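PDB 4TWJ: NAD-dependent protein deacylase 2 from Archaeoglobus fulgidus, which removes acetyl and longer acyl groups from protein lysines using NAD, and deacetylates the N-terminal lysine of the archaeal chromatin protein Alba. Local coordinates for residues G119-L124 and Y133-F138; L127-T132 and C150-S155. All blocks are in the same frame, centred on the assembly; numbering follows the deposited sequence.

Contact 1: G119-L124 and Y133-F138; sequences GSMDKL and YDWSEF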
# COMPACT_ATOMS: atom_id res chain seq x y z
N GLY A 119 -6.07 -5.72 -2.47
CA GLY A 119 -5.83 -7.15 -2.31
C GLY A 119 -4.36 -7.50 -2.33
O GLY A 119 -3.51 -6.69 -1.96
N SER A 120 -4.06 -8.72 -2.77
CA SER A 120 -2.68 -9.19 -2.83
C SER A 120 -2.56 -10.40 -3.74
O SER A 120 -3.56 -10.97 -4.16
CB SER A 120 -2.18 -9.57 -1.44
OG SER A 120 -2.71 -10.82 -1.03
N MET A 121 -1.32 -10.81 -4.01
CA MET A 121 -1.04 -11.97 -4.86
C MET A 121 -1.25 -13.31 -4.15
O MET A 121 -1.20 -14.35 -4.80
CB MET A 121 0.40 -11.91 -5.37
CG MET A 121 0.74 -10.68 -6.20
SD MET A 121 -0.17 -10.64 -7.76
CE MET A 121 0.42 -12.13 -8.54
N ASP A 122 -1.49 -13.27 -2.84
CA ASP A 122 -1.54 -14.47 -2.00
C ASP A 122 -2.48 -15.57 -2.49
O ASP A 122 -2.15 -16.76 -2.44
CB ASP A 122 -1.94 -14.09 -0.57
CG ASP A 122 -1.61 -15.16 0.44
OD1 ASP A 122 -0.47 -15.67 0.42
OD2 ASP A 122 -2.50 -15.50 1.26
N LYS A 123 -3.67 -15.18 -2.95
CA LYS A 123 -4.68 -16.12 -3.42
C LYS A 123 -5.07 -15.77 -4.86
O LYS A 123 -5.03 -14.61 -5.25
CB LYS A 123 -5.92 -16.06 -2.53
CG LYS A 123 -5.66 -16.32 -1.05
CD LYS A 123 -5.29 -17.77 -0.76
CE LYS A 123 -6.49 -18.70 -0.89
NZ LYS A 123 -6.22 -20.05 -0.34
N LEU A 124 -5.45 -16.79 -5.63
CA LEU A 124 -5.80 -16.62 -7.04
C LEU A 124 -6.97 -17.51 -7.42
O LEU A 124 -7.26 -18.50 -6.74
CB LEU A 124 -4.59 -16.95 -7.93
CG LEU A 124 -3.25 -16.33 -7.54
CD1 LEU A 124 -2.47 -17.23 -6.59
CD2 LEU A 124 -2.42 -16.04 -8.79
N TYR A 133 -6.31 -21.07 -5.85
CA TYR A 133 -4.88 -21.34 -5.70
C TYR A 133 -4.24 -20.44 -4.66
O TYR A 133 -4.71 -19.33 -4.41
CB TYR A 133 -4.15 -21.10 -7.02
CG TYR A 133 -4.58 -22.02 -8.13
CD1 TYR A 133 -5.63 -21.68 -8.98
CD2 TYR A 133 -3.94 -23.24 -8.33
CE1 TYR A 133 -6.03 -22.53 -9.99
CE2 TYR A 133 -4.33 -24.09 -9.34
CZ TYR A 133 -5.38 -23.74 -10.16
OH TYR A 133 -5.76 -24.61 -11.16
N ASP A 134 -3.16 -20.94 -4.07
CA ASP A 134 -2.23 -20.13 -3.30
C ASP A 134 -1.06 -19.75 -4.20
O ASP A 134 -0.66 -20.53 -5.07
CB ASP A 134 -1.69 -20.91 -2.11
CG ASP A 134 -2.76 -21.29 -1.13
OD1 ASP A 134 -2.78 -22.46 -0.69
OD2 ASP A 134 -3.60 -20.44 -0.78
N TRP A 135 -0.51 -18.57 -3.97
CA TRP A 135 0.63 -18.08 -4.75
C TRP A 135 1.84 -19.03 -4.69
O TRP A 135 2.58 -19.15 -5.67
CB TRP A 135 1.04 -16.69 -4.27
CG TRP A 135 2.19 -16.08 -5.01
CD1 TRP A 135 3.36 -15.64 -4.47
CD2 TRP A 135 2.28 -15.85 -6.42
NE1 TRP A 135 4.17 -15.14 -5.45
CE2 TRP A 135 3.54 -15.26 -6.66
CE3 TRP A 135 1.42 -16.08 -7.50
CZ2 TRP A 135 3.96 -14.90 -7.94
CZ3 TRP A 135 1.85 -15.73 -8.77
CH2 TRP A 135 3.11 -15.14 -8.98
N SER A 136 2.01 -19.71 -3.56
CA SER A 136 3.07 -20.70 -3.39
C SER A 136 3.06 -21.80 -4.47
O SER A 136 4.09 -22.42 -4.73
CB SER A 136 2.98 -21.35 -2.01
OG SER A 136 1.77 -22.07 -1.86
N GLU A 137 1.90 -22.03 -5.08
CA GLU A 137 1.75 -23.04 -6.12
C GLU A 137 2.32 -22.59 -7.47
O GLU A 137 2.68 -23.43 -8.30
CB GLU A 137 0.28 -23.44 -6.28
CG GLU A 137 -0.37 -23.89 -4.98
CD GLU A 137 -1.80 -24.34 -5.18
OE1 GLU A 137 -1.99 -25.39 -5.80
OE2 GLU A 137 -2.73 -23.65 -4.71
N PHE A 138 2.41 -21.28 -7.68
CA PHE A 138 2.84 -20.73 -8.96
C PHE A 138 4.22 -20.09 -8.95
O PHE A 138 4.83 -19.91 -10.00
CB PHE A 138 1.86 -19.66 -9.43
CG PHE A 138 0.52 -20.19 -9.83
CD1 PHE A 138 0.41 -21.07 -10.89
CD2 PHE A 138 -0.64 -19.79 -9.17
CE1 PHE A 138 -0.83 -21.56 -11.28
CE2 PHE A 138 -1.87 -20.27 -9.56
CZ PHE A 138 -1.97 -21.16 -10.61
O HOH W 1 -1.89 -18.34 0.08

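Contact 2: L127-T132 and C150-S155; sequences LDCHET and CRKCGS. With ZN (zinc ion), chain C.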
# COMPACT_ATOMS: atom_id res chain seq x y z
N LEU A 127 -10.71 -17.90 -13.75
CA LEU A 127 -11.97 -17.26 -14.14
C LEU A 127 -12.91 -18.18 -14.92
O LEU A 127 -14.11 -17.91 -15.01
CB LEU A 127 -11.70 -16.01 -14.97
CG LEU A 127 -10.83 -14.92 -14.34
CD1 LEU A 127 -10.85 -13.67 -15.21
CD2 LEU A 127 -11.28 -14.58 -12.92
N ASP A 128 -12.37 -19.27 -15.49
CA ASP A 128 -13.18 -20.19 -16.28
C ASP A 128 -13.85 -21.29 -15.45
O ASP A 128 -15.06 -21.48 -15.57
CB ASP A 128 -12.34 -20.81 -17.41
CG ASP A 128 -12.10 -19.85 -18.56
OD1 ASP A 128 -10.95 -19.78 -19.04
OD2 ASP A 128 -13.05 -19.16 -18.98
N CYS A 129 -13.08 -22.00 -14.63
CA CYS A 129 -13.64 -23.11 -13.83
C CYS A 129 -13.70 -22.81 -12.32
O CYS A 129 -14.17 -23.65 -11.55
CB CYS A 129 -12.84 -24.39 -14.07
SG CYS A 129 -11.29 -24.51 -13.15
N HIS A 130 -13.23 -21.63 -11.92
CA HIS A 130 -13.36 -21.13 -10.54
C HIS A 130 -12.49 -21.88 -9.51
O HIS A 130 -12.70 -21.76 -8.30
CB HIS A 130 -14.83 -21.10 -10.11
CG HIS A 130 -15.75 -20.57 -11.17
ND1 HIS A 130 -15.84 -19.23 -11.48
CD2 HIS A 130 -16.60 -21.21 -12.01
CE1 HIS A 130 -16.71 -19.07 -12.46
NE2 HIS A 130 -17.19 -20.25 -12.80
N GLU A 131 -11.49 -22.62 -9.99
CA GLU A 131 -10.51 -23.26 -9.13
C GLU A 131 -9.73 -22.19 -8.35
O GLU A 131 -9.45 -21.12 -8.89
CB GLU A 131 -9.54 -24.09 -9.97
CG GLU A 131 -8.71 -25.09 -9.18
CD GLU A 131 -9.51 -26.28 -8.67
OE1 GLU A 131 -10.73 -26.37 -8.91
OE2 GLU A 131 -8.90 -27.15 -8.01
N THR A 132 -9.39 -22.49 -7.10
CA THR A 132 -8.65 -21.55 -6.26
C THR A 132 -7.22 -22.03 -6.02
O THR A 132 -6.95 -23.23 -6.00
CB THR A 132 -9.34 -21.32 -4.91
OG1 THR A 132 -9.36 -22.53 -4.15
CG2 THR A 132 -10.76 -20.83 -5.12
N CYS A 150 -4.24 -22.59 -15.16
CA CYS A 150 -5.07 -23.43 -14.31
C CYS A 150 -4.75 -24.90 -14.55
O CYS A 150 -4.84 -25.38 -15.68
CB CYS A 150 -6.54 -23.18 -14.59
SG CYS A 150 -7.65 -24.15 -13.55
N ARG A 151 -4.37 -25.61 -13.50
CA ARG A 151 -4.02 -27.02 -13.63
C ARG A 151 -5.25 -27.89 -13.93
O ARG A 151 -5.15 -28.88 -14.65
CB ARG A 151 -3.31 -27.53 -12.38
CG ARG A 151 -2.84 -28.97 -12.49
CD ARG A 151 -1.98 -29.37 -11.30
NE ARG A 151 -0.65 -28.74 -11.34
CZ ARG A 151 0.49 -29.35 -11.70
NH1 ARG A 151 1.63 -28.67 -11.68
NH2 ARG A 151 0.50 -30.63 -12.08
N LYS A 152 -6.40 -27.51 -13.38
CA LYS A 152 -7.61 -28.30 -13.59
C LYS A 152 -8.06 -28.26 -15.05
O LYS A 152 -8.21 -29.31 -15.68
CB LYS A 152 -8.75 -27.83 -12.68
CG LYS A 152 -10.04 -28.61 -12.87
CD LYS A 152 -11.05 -28.35 -11.77
CE LYS A 152 -10.73 -29.13 -10.51
NZ LYS A 152 -11.72 -28.87 -9.44
N CYS A 153 -8.27 -27.06 -15.59
CA CYS A 153 -8.90 -26.90 -16.91
C CYS A 153 -7.97 -26.38 -18.01
O CYS A 153 -8.35 -26.38 -19.19
CB CYS A 153 -10.13 -26.01 -16.79
SG CYS A 153 -9.77 -24.24 -16.74
N GLY A 154 -6.77 -25.93 -17.64
CA GLY A 154 -5.76 -25.48 -18.61
C GLY A 154 -5.85 -24.01 -18.98
O GLY A 154 -5.05 -23.53 -19.78
N SER A 155 -6.79 -23.28 -18.38
CA SER A 155 -7.05 -21.89 -18.76
C SER A 155 -5.85 -20.97 -18.58
O SER A 155 -5.01 -21.18 -17.69
CB SER A 155 -8.23 -21.32 -17.96
OG SER A 155 -8.48 -19.97 -18.29
ZN ZN C . -9.68 -23.54 -14.51
O HOH W 2 -10.05 -29.56 -7.10

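Contact 1: G119-L124 and Y133-F138
Leu124 and Tyr133 exchange two backbone hydrogen bonds, Leu124 N to Tyr133 O and Tyr133 N to Leu124 O, each 2.9 Å, and form a hydrogen-bonded pair of the antiparallel hairpin 123-126/132-134. Beyond the next pair, Lys123 with Asp134, Trp135 N donates to Asp122 O at 2.9 Å.

The charged pair lies on one face of the sheet. Lys123, bent at chi2 and chi3, folds alongside Asp134 and brings NZ to 2.7 Å from OD2, on the syn side of the carboxylate. A water donates to Asp134 OD2 and Asp122 O.

Apolar contacts take the other side. Trp135 CG stands anti to the backbone N (chi1 -179°), which turns one face of the indole to Met121; its CE lies over that face, toward the rim, 4.2 Å from the six-membered ring's centroid. Leu124 CD1 meets the edge of Phe138, reaching CD2 at 4.1 Å, while Phe138 CZ rides over a face of Tyr133. Trp64 of helix 60-73 touches Met121 and Leu124, and Trp135 packs on the bound peptide's modified side chain.

The chemistry is divided: a salt bridge with its water-bound aspartate on one face, an apolar cluster reaching the acyl-peptide site on the other.

Contact 2: L127-T132 and C150-S155
Two carboxylates, of Glu131 and Asp128, carry the flat-group contacts, and each is met by one side chain from 150-155. Lys152 NZ comes to the syn side of Glu131 OE1, 33° out of the carboxylate plane, at 2.7 Å in a salt bridge; Ser155 OG donates to Asp128 OD1 on the anti side, also off the plane, at 2.6 Å. Between these two links lies the Cys4 zinc site of the sirtuin small domain, built from two CxxC motifs.

Cys129 comes from one segment and Cys150 and Cys153 from the other, each with SG 2.3 Å from the zinc ion; Cys126, just ahead of 127-132, is the fourth ligand. In Cys129 and Cys153 SG lies between the backbone N and the carbonyl carbon (chi1 81° and 80°), a rotation that turns both sulfurs inward to the zinc ion. Backbone amides also turn to the sulfurs: Cys153 N to Cys150 SG, Ser155 N to Cys153 SG and Glu131 N to Cys129 SG are all weak hydrogen bonds, which may temper the negative charge gathered on the thiolates.

The Glu131 and Lys152 side chains cross at about a right angle just outside the sulfurs, and Glu131 CB rests 4.0 Å from Cys150 SG. Lys152 CD in turn packs against Cys129 SG. Replacing Glu131 with an alanine would probably leave the Lys152 ammonium without its charged mate and free to swing away from Cys129. At the far end Ser155 OG has a second partner, the backbone N of Tyr157. Beside the salt bridge, a water gives a hydrogen bond to Glu131 OE2 at 2.8 Å and takes one from Lys152 NZ at 3.0 Å.

From the N terminus, the chain leaves the end of the parallel Rossmann-type sheet at strand 114-116, turns a corner at 121 and 122, and enters strand 123-126. Contact 1 closes the hairpin made with strand 132-134, whose connecting loop holds most of 127-132. After helix 139-143 the chain returns through 150-155, and contact 2 closes this second, longer loop, with the zinc ion at its neck, before strand 158-162 completes the small antiparallel sheet. The segments alternate along the chain, so the two closures cross. They also touch: Tyr133 OH probably hydrogen-bonds Arg151 N at 2.9 Å, joining the hairpin to the second CxxC loop.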